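Local coordinates for protein ribokinase RBSK (Mycobacterium tuberculosis, PDB 3GO6) that probably phosphorylates D-ribose at O-5, using ATP and a divalent cation such as magnesium, to give D-ribose 5-phosphate, at residues 186-200 with 206-218. Sequence-based numbering, arbitrary orientation.
Sequences LQDLAAIADVVIANE and WPSPPTHFVITLG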
ATOM      1  N   LEU A 186      14.250  11.772 -23.130  1.00 25.56           N
ATOM      2  CA  LEU A 186      13.273  10.995 -23.895  1.00 24.82           C
ATOM      3  C   LEU A 186      13.462  11.209 -25.381  1.00 24.44           C
ATOM      4  O   LEU A 186      13.356  10.269 -26.162  1.00 23.79           O
ATOM      5  CB  LEU A 186      11.836  11.376 -23.527  1.00 24.18           C
ATOM      6  CG  LEU A 186      11.196  10.855 -22.241  1.00 24.73           C
ATOM      7  CD1 LEU A 186       9.792  11.443 -22.090  1.00 24.91           C
ATOM      8  CD2 LEU A 186      11.158   9.316 -22.194  1.00 23.58           C
ATOM      9  N   GLN A 187      13.701  12.463 -25.775  1.00 24.49           N
ATOM     10  CA  GLN A 187      13.911  12.769 -27.188  1.00 24.61           C
ATOM     11  C   GLN A 187      15.156  12.081 -27.727  1.00 24.00           C
ATOM     12  O   GLN A 187      15.131  11.556 -28.835  1.00 24.49           O
ATOM     13  CB  GLN A 187      13.942  14.279 -27.423  1.00 25.46           C
ATOM     14  CG  GLN A 187      12.572  14.917 -27.284  1.00 27.11           C
ATOM     15  CD  GLN A 187      12.648  16.407 -27.034  1.00 33.34           C
ATOM     16  OE1 GLN A 187      13.715  16.950 -26.717  1.00 35.08           O
ATOM     17  NE2 GLN A 187      11.509  17.078 -27.152  1.00 33.70           N
ATOM     18  N   ASP A 188      16.223  12.055 -26.929  1.00 23.71           N
ATOM     19  CA  ASP A 188      17.453  11.361 -27.294  1.00 23.84           C
ATOM     20  C   ASP A 188      17.243   9.852 -27.364  1.00 22.71           C
ATOM     21  O   ASP A 188      17.762   9.200 -28.254  1.00 21.75           O
ATOM     22  CB  ASP A 188      18.592  11.691 -26.317  1.00 24.24           C
ATOM     23  CG  ASP A 188      19.069  13.145 -26.432  1.00 29.02           C
ATOM     24  OD1 ASP A 188      18.708  13.826 -27.418  1.00 30.67           O
ATOM     25  OD2 ASP A 188      19.795  13.610 -25.524  1.00 31.87           O
ATOM     26  N   LEU A 189      16.486   9.298 -26.416  1.00 21.68           N
ATOM     27  CA  LEU A 189      16.179   7.863 -26.464  1.00 21.34           C
ATOM     28  C   LEU A 189      15.284   7.533 -27.661  1.00 21.19           C
ATOM     29  O   LEU A 189      15.521   6.552 -28.356  1.00 20.80           O
ATOM     30  CB  LEU A 189      15.552   7.379 -25.139  1.00 21.26           C
ATOM     31  CG  LEU A 189      15.290   5.873 -24.946  1.00 21.02           C
ATOM     32  CD1 LEU A 189      16.502   5.015 -25.262  1.00 18.28           C
ATOM     33  CD2 LEU A 189      14.809   5.622 -23.525  1.00 20.86           C
ATOM     34  N   ALA A 190      14.273   8.361 -27.910  1.00 21.06           N
ATOM     35  CA  ALA A 190      13.346   8.119 -29.031  1.00 21.95           C
ATOM     36  C   ALA A 190      14.074   8.112 -30.389  1.00 22.63           C
ATOM     37  O   ALA A 190      13.776   7.286 -31.267  1.00 23.60           O
ATOM     38  CB  ALA A 190      12.212   9.131 -29.016  1.00 21.21           C
ATOM     39  N   ALA A 191      15.058   9.001 -30.524  1.00 23.06           N
ATOM     40  CA  ALA A 191      15.868   9.145 -31.753  1.00 22.93           C
ATOM     41  C   ALA A 191      16.542   7.848 -32.164  1.00 22.74           C
ATOM     42  O   ALA A 191      16.750   7.605 -33.354  1.00 23.47           O
ATOM     43  CB  ALA A 191      16.928  10.264 -31.569  1.00 22.76           C
ATOM     44  N   ILE A 192      16.860   6.997 -31.189  1.00 22.47           N
ATOM     45  CA  ILE A 192      17.610   5.767 -31.458  1.00 22.33           C
ATOM     46  C   ILE A 192      16.885   4.432 -31.181  1.00 21.48           C
ATOM     47  O   ILE A 192      17.401   3.373 -31.540  1.00 21.72           O
ATOM     48  CB  ILE A 192      19.009   5.765 -30.744  1.00 22.62           C
ATOM     49  CG1 ILE A 192      18.862   5.812 -29.217  1.00 22.62           C
ATOM     50  CG2 ILE A 192      19.873   6.943 -31.233  1.00 23.34           C
ATOM     51  CD1 ILE A 192      20.164   5.521 -28.462  1.00 23.24           C
ATOM     52  N   ALA A 193      15.715   4.461 -30.544  1.00 20.34           N
ATOM     53  CA  ALA A 193      14.991   3.204 -30.239  1.00 19.39           C
ATOM     54  C   ALA A 193      14.610   2.453 -31.514  1.00 18.76           C
ATOM     55  O   ALA A 193      14.081   3.056 -32.446  1.00 19.02           O
ATOM     56  CB  ALA A 193      13.724   3.486 -29.393  1.00 18.62           C
ATOM     57  N   ASP A 194      14.864   1.149 -31.535  1.00 17.80           N
ATOM     58  CA  ASP A 194      14.435   0.268 -32.606  1.00 18.33           C
ATOM     59  C   ASP A 194      12.941  -0.067 -32.463  1.00 17.69           C
ATOM     60  O   ASP A 194      12.188  -0.033 -33.446  1.00 17.21           O
ATOM     61  CB  ASP A 194      15.271  -1.026 -32.624  1.00 18.68           C
ATOM     62  CG  ASP A 194      16.751  -0.780 -32.969  1.00 22.21           C
ATOM     63  OD1 ASP A 194      17.022  -0.017 -33.926  1.00 20.77           O
ATOM     64  OD2 ASP A 194      17.649  -1.339 -32.273  1.00 23.46           O
ATOM     65  N   VAL A 195      12.533  -0.408 -31.236  1.00 16.57           N
ATOM     66  CA  VAL A 195      11.175  -0.877 -30.932  1.00 15.08           C
ATOM     67  C   VAL A 195      10.721  -0.123 -29.701  1.00 15.27           C
ATOM     68  O   VAL A 195      11.497   0.011 -28.746  1.00 14.86           O
ATOM     69  CB  VAL A 195      11.156  -2.411 -30.582  1.00 15.44           C
ATOM     70  CG1 VAL A 195       9.721  -2.941 -30.358  1.00 13.55           C
ATOM     71  CG2 VAL A 195      11.855  -3.218 -31.643  1.00 15.27           C
ATOM     72  N   VAL A 196       9.487   0.386 -29.732  1.00 14.54           N
ATOM     73  CA  VAL A 196       8.872   0.990 -28.568  1.00 14.54           C
ATOM     74  C   VAL A 196       7.558   0.279 -28.320  1.00 15.28           C
ATOM     75  O   VAL A 196       6.769   0.073 -29.257  1.00 15.27           O
ATOM     76  CB  VAL A 196       8.644   2.514 -28.707  1.00 14.60           C
ATOM     77  CG1 VAL A 196       7.937   3.057 -27.476  1.00 14.12           C
ATOM     78  CG2 VAL A 196       9.979   3.220 -28.862  1.00 14.15           C
ATOM     79  N   ILE A 197       7.349  -0.114 -27.059  1.00 14.35           N
ATOM     80  CA  ILE A 197       6.119  -0.787 -26.621  1.00 14.45           C
ATOM     81  C   ILE A 197       5.438   0.166 -25.697  1.00 14.36           C
ATOM     82  O   ILE A 197       6.051   0.674 -24.748  1.00 13.56           O
ATOM     83  CB  ILE A 197       6.427  -2.104 -25.859  1.00 13.88           C
ATOM     84  CG1 ILE A 197       7.285  -3.033 -26.727  1.00 14.86           C
ATOM     85  CG2 ILE A 197       5.122  -2.803 -25.376  1.00 14.45           C
ATOM     86  CD1 ILE A 197       8.033  -4.130 -25.918  1.00 16.50           C
ATOM     87  N   ALA A 198       4.162   0.426 -25.961  1.00 14.08           N
ATOM     88  CA  ALA A 198       3.419   1.377 -25.150  1.00 14.90           C
ATOM     89  C   ALA A 198       1.936   1.162 -25.322  1.00 15.46           C
ATOM     90  O   ALA A 198       1.512   0.697 -26.368  1.00 16.14           O
ATOM     91  CB  ALA A 198       3.786   2.802 -25.536  1.00 15.01           C
ATOM     92  N   ASN A 199       1.141   1.478 -24.304  1.00 16.50           N
ATOM     93  CA  ASN A 199      -0.311   1.545 -24.524  1.00 17.45           C
ATOM     94  C   ASN A 199      -0.650   2.823 -25.318  1.00 18.84           C
ATOM     95  O   ASN A 199       0.250   3.612 -25.629  1.00 17.46           O
ATOM     96  CB  ASN A 199      -1.123   1.380 -23.213  1.00 17.57           C
ATOM     97  CG  ASN A 199      -0.966   2.540 -22.242  1.00 19.16           C
ATOM     98  OD1 ASN A 199      -0.754   3.699 -22.620  1.00 19.40           O
ATOM     99  ND2 ASN A 199      -1.108   2.230 -20.966  1.00 20.33           N
ATOM    100  N   GLU A 200      -1.919   3.031 -25.657  1.00 19.90           N
ATOM    101  CA  GLU A 200      -2.276   4.189 -26.500  1.00 21.62           C
ATOM    102  C   GLU A 200      -1.906   5.524 -25.859  1.00 21.29           C
ATOM    103  O   GLU A 200      -1.306   6.381 -26.514  1.00 20.72           O
ATOM    104  CB  GLU A 200      -3.754   4.154 -26.934  1.00 22.37           C
ATOM    105  CG  GLU A 200      -4.055   3.045 -27.951  1.00 26.69           C
ATOM    106  CD  GLU A 200      -4.016   3.493 -29.421  1.00 32.61           C
ATOM    107  OE1 GLU A 200      -3.245   4.422 -29.792  1.00 34.99           O
ATOM    108  OE2 GLU A 200      -4.768   2.896 -30.226  1.00 34.75           O
ATOM    109  N   TRP A 206       5.100   9.682 -26.212  1.00 22.29           N
ATOM    110  CA  TRP A 206       6.451   9.391 -26.687  1.00 22.19           C
ATOM    111  C   TRP A 206       6.877  10.399 -27.784  1.00 22.92           C
ATOM    112  O   TRP A 206       6.084  10.704 -28.668  1.00 23.07           O
ATOM    113  CB  TRP A 206       6.500   7.966 -27.220  1.00 20.70           C
ATOM    114  CG  TRP A 206       7.871   7.449 -27.560  1.00 20.69           C
ATOM    115  CD1 TRP A 206       8.340   7.135 -28.798  1.00 18.76           C
ATOM    116  CD2 TRP A 206       8.932   7.142 -26.636  1.00 20.37           C
ATOM    117  NE1 TRP A 206       9.644   6.674 -28.708  1.00 19.87           N
ATOM    118  CE2 TRP A 206      10.023   6.665 -27.393  1.00 19.32           C
ATOM    119  CE3 TRP A 206       9.064   7.235 -25.246  1.00 20.00           C
ATOM    120  CZ2 TRP A 206      11.230   6.267 -26.804  1.00 21.18           C
ATOM    121  CZ3 TRP A 206      10.274   6.852 -24.663  1.00 19.60           C
ATOM    122  CH2 TRP A 206      11.334   6.370 -25.437  1.00 19.79           C
ATOM    123  N   PRO A 207       8.114  10.923 -27.708  1.00 23.96           N
ATOM    124  CA  PRO A 207       8.543  12.040 -28.595  1.00 24.59           C
ATOM    125  C   PRO A 207       8.475  11.839 -30.123  1.00 25.51           C
ATOM    126  O   PRO A 207       8.030  12.753 -30.831  1.00 26.01           O
ATOM    127  CB  PRO A 207       9.984  12.307 -28.148  1.00 24.55           C
ATOM    128  CG  PRO A 207      10.012  11.819 -26.703  1.00 24.74           C
ATOM    129  CD  PRO A 207       9.181  10.564 -26.752  1.00 23.64           C
ATOM    130  N   SER A 208       8.930  10.699 -30.634  1.00 24.77           N
ATOM    131  CA  SER A 208       9.033  10.501 -32.086  1.00 25.54           C
ATOM    132  C   SER A 208       9.007   9.009 -32.364  1.00 25.40           C
ATOM    133  O   SER A 208       9.448   8.235 -31.508  1.00 26.28           O
ATOM    134  CB  SER A 208      10.338  11.112 -32.627  1.00 25.83           C
ATOM    135  OG  SER A 208      11.494  10.468 -32.088  1.00 27.16           O
ATOM    136  N   PRO A 209       8.508   8.595 -33.553  1.00 24.92           N
ATOM    137  CA  PRO A 209       8.304   7.175 -33.808  1.00 24.29           C
ATOM    138  C   PRO A 209       9.594   6.396 -33.985  1.00 23.48           C
ATOM    139  O   PRO A 209      10.547   6.916 -34.589  1.00 23.58           O
ATOM    140  CB  PRO A 209       7.471   7.139 -35.102  1.00 24.98           C
ATOM    141  CG  PRO A 209       7.464   8.500 -35.642  1.00 24.61           C
ATOM    142  CD  PRO A 209       8.122   9.436 -34.704  1.00 25.16           C
ATOM    143  N   PRO A 210       9.634   5.159 -33.438  1.00 22.55           N
ATOM    144  CA  PRO A 210      10.757   4.253 -33.629  1.00 21.77           C
ATOM    145  C   PRO A 210      10.602   3.505 -34.934  1.00 21.13           C
ATOM    146  O   PRO A 210       9.578   3.650 -35.612  1.00 21.18           O
ATOM    147  CB  PRO A 210      10.602   3.276 -32.458  1.00 22.13           C
ATOM    148  CG  PRO A 210       9.078   3.162 -32.328  1.00 21.98           C
ATOM    149  CD  PRO A 210       8.591   4.571 -32.559  1.00 22.24           C
ATOM    150  N   THR A 211      11.584   2.682 -35.277  1.00 19.85           N
ATOM    151  CA  THR A 211      11.466   1.840 -36.460  1.00 19.94           C
ATOM    152  C   THR A 211      10.215   0.963 -36.354  1.00 19.74           C
ATOM    153  O   THR A 211       9.480   0.806 -37.333  1.00 19.35           O
ATOM    154  CB  THR A 211      12.713   0.967 -36.637  1.00 19.88           C
ATOM    155  OG1 THR A 211      13.870   1.790 -36.469  1.00 19.86           O
ATOM    156  CG2 THR A 211      12.743   0.325 -38.035  1.00 20.12           C
ATOM    157  N   HIS A 212       9.967   0.418 -35.160  1.00 18.36           N
ATOM    158  CA  HIS A 212       8.841  -0.485 -34.932  1.00 18.44           C
ATOM    159  C   HIS A 212       8.054  -0.028 -33.691  1.00 18.95           C
ATOM    160  O   HIS A 212       8.510  -0.240 -32.570  1.00 19.33           O
ATOM    161  CB  HIS A 212       9.355  -1.918 -34.756  1.00 17.40           C
ATOM    162  CG  HIS A 212      10.289  -2.360 -35.842  1.00 18.47           C
ATOM    163  ND1 HIS A 212       9.849  -2.718 -37.104  1.00 18.27           N
ATOM    164  CD2 HIS A 212      11.635  -2.514 -35.859  1.00 18.42           C
ATOM    165  CE1 HIS A 212      10.885  -3.063 -37.850  1.00 17.54           C
ATOM    166  NE2 HIS A 212      11.982  -2.944 -37.120  1.00 18.94           N
ATOM    167  N   PHE A 213       6.901   0.613 -33.896  1.00 18.67           N
ATOM    168  CA  PHE A 213       6.059   1.115 -32.806  1.00 18.91           C
ATOM    169  C   PHE A 213       4.999   0.047 -32.521  1.00 18.61           C
ATOM    170  O   PHE A 213       4.185  -0.274 -33.390  1.00 18.45           O
ATOM    171  CB  PHE A 213       5.386   2.444 -33.187  1.00 19.06           C
ATOM    172  CG  PHE A 213       5.233   3.435 -32.044  1.00 19.56           C
ATOM    173  CD1 PHE A 213       5.268   3.022 -30.694  1.00 19.80           C
ATOM    174  CD2 PHE A 213       5.019   4.793 -32.325  1.00 21.44           C
ATOM    175  CE1 PHE A 213       5.121   3.943 -29.656  1.00 19.85           C
ATOM    176  CE2 PHE A 213       4.876   5.738 -31.299  1.00 22.03           C
ATOM    177  CZ  PHE A 213       4.926   5.319 -29.953  1.00 20.40           C
ATOM    178  N   VAL A 214       5.051  -0.529 -31.317  1.00 17.62           N
ATOM    179  CA  VAL A 214       4.147  -1.609 -30.909  1.00 16.88           C
ATOM    180  C   VAL A 214       3.208  -1.042 -29.865  1.00 17.31           C
ATOM    181  O   VAL A 214       3.598  -0.792 -28.713  1.00 17.26           O
ATOM    182  CB  VAL A 214       4.919  -2.843 -30.358  1.00 16.92           C
ATOM    183  CG1 VAL A 214       3.945  -3.948 -29.924  1.00 15.88           C
ATOM    184  CG2 VAL A 214       5.898  -3.392 -31.405  1.00 15.62           C
ATOM    185  N   ILE A 215       1.966  -0.807 -30.257  1.00 17.40           N
ATOM    186  CA  ILE A 215       1.027  -0.145 -29.372  1.00 18.18           C
ATOM    187  C   ILE A 215       0.046  -1.189 -28.857  1.00 18.68           C
ATOM    188  O   ILE A 215      -0.748  -1.731 -29.615  1.00 19.07           O
ATOM    189  CB  ILE A 215       0.281   1.039 -30.052  1.00 18.54           C
ATOM    190  CG1 ILE A 215       1.261   2.088 -30.595  1.00 20.11           C
ATOM    191  CG2 ILE A 215      -0.670   1.724 -29.074  1.00 18.47           C
ATOM    192  CD1 ILE A 215       1.641   1.814 -32.043  1.00 24.23           C
ATOM    193  N   THR A 216       0.109  -1.479 -27.562  1.00 18.74           N
ATOM    194  CA  THR A 216      -0.728  -2.520 -26.987  1.00 18.40           C
ATOM    195  C   THR A 216      -2.146  -1.982 -26.793  1.00 19.12           C
ATOM    196  O   THR A 216      -2.337  -0.807 -26.488  1.00 18.89           O
ATOM    197  CB  THR A 216      -0.161  -3.018 -25.642  1.00 18.77           C
ATOM    198  OG1 THR A 216      -0.030  -1.901 -24.759  1.00 18.12           O
ATOM    199  CG2 THR A 216       1.228  -3.681 -25.854  1.00 16.85           C
ATOM    200  N   LEU A 217      -3.124  -2.860 -26.979  1.00 20.27           N
ATOM    201  CA  LEU A 217      -4.533  -2.491 -27.026  1.00 22.52           C
ATOM    202  C   LEU A 217      -5.349  -3.342 -26.047  1.00 23.95           C
ATOM    203  O   LEU A 217      -6.496  -3.676 -26.333  1.00 24.09           O
ATOM    204  CB  LEU A 217      -5.075  -2.735 -28.447  1.00 22.38           C
ATOM    205  CG  LEU A 217      -4.404  -2.030 -29.623  1.00 23.38           C
ATOM    206  CD1 LEU A 217      -4.962  -2.587 -30.931  1.00 24.86           C
ATOM    207  CD2 LEU A 217      -4.584  -0.503 -29.539  1.00 23.20           C
ATOM    208  N   GLY A 218      -4.762  -3.713 -24.914  1.00 25.23           N
ATOM    209  CA  GLY A 218      -5.466  -4.571 -23.957  1.00 27.36           C
ATOM    210  C   GLY A 218      -5.900  -5.849 -24.651  1.00 28.87           C
ATOM    211  O   GLY A 218      -5.068  -6.532 -25.241  1.00 29.87           O
TER
HETATM  212  O   HOH W   1      13.242  12.268 -30.871  1.00 33.09           O
HETATM  213  O   HOH W   2      11.325   6.317 -31.011  1.00 20.43           O
HETATM  214  O   HOH W   3      12.313   8.857 -33.820  1.00 26.99           O
HETATM  215  O   HOH W   4      -3.962   0.889 -25.193  1.00 25.46           O
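Five backbone hydrogen bonds link residues 194-198 with 212-216: H212 N to D194 O, V196 N to H212 O, V214 N to V196 O, A198 N to V214 O and T216 N to A198 O. The axes of strands 195-199 and 212-216 run in the same sense, 23° apart. V214 N to V196 O, at 2.7 Å, is the shortest of the five bonds. CA-H...O contacts from V195, I197 and I215 supplement these bonds.

Apolar packing gathers on the V196 face, where the W206 indole is sandwiched. V196 CG1 lies 4.1 Å from the centroid of its five-membered ring and 6° off the normal, a CH-pi contact; A190 CB sits 3.2 Å above the opposite face, toward the rim. L189 CG meets the edge at CH2, and L186 CD2 touches CZ3 at 3.6 Å. A trans chi1 (-171°) carries the W206 indole between helix 183-192 and the sheet. Both methyls of V196 touch this indole: CG2 approaches W206 NE1 to 3.5 Å and reaches P210 CG as well (3.6 Å), while CG1, over the ring face, also meets F213 CE1.

With helix 200-205 between them, the strands form a beta-alpha-beta unit of the eight-stranded sheet in this PfkB-family kinase. Strand 171-175 lies beyond 195-199, and helix 246-257 packs on I197 and V214. At the C-terminal ends, N199 and T216-G218 belong to the predicted ATP site; N199 OD1 caps E202 N.

Water-mediated bonds complete the contact. One water accepts from W206 NE1 in the indole plane (2.9 Å) and donates to the carbonyls of A190 and S208. Another accepts from E200 N and donates to T216 O, which lies 3.9 Å from that nitrogen.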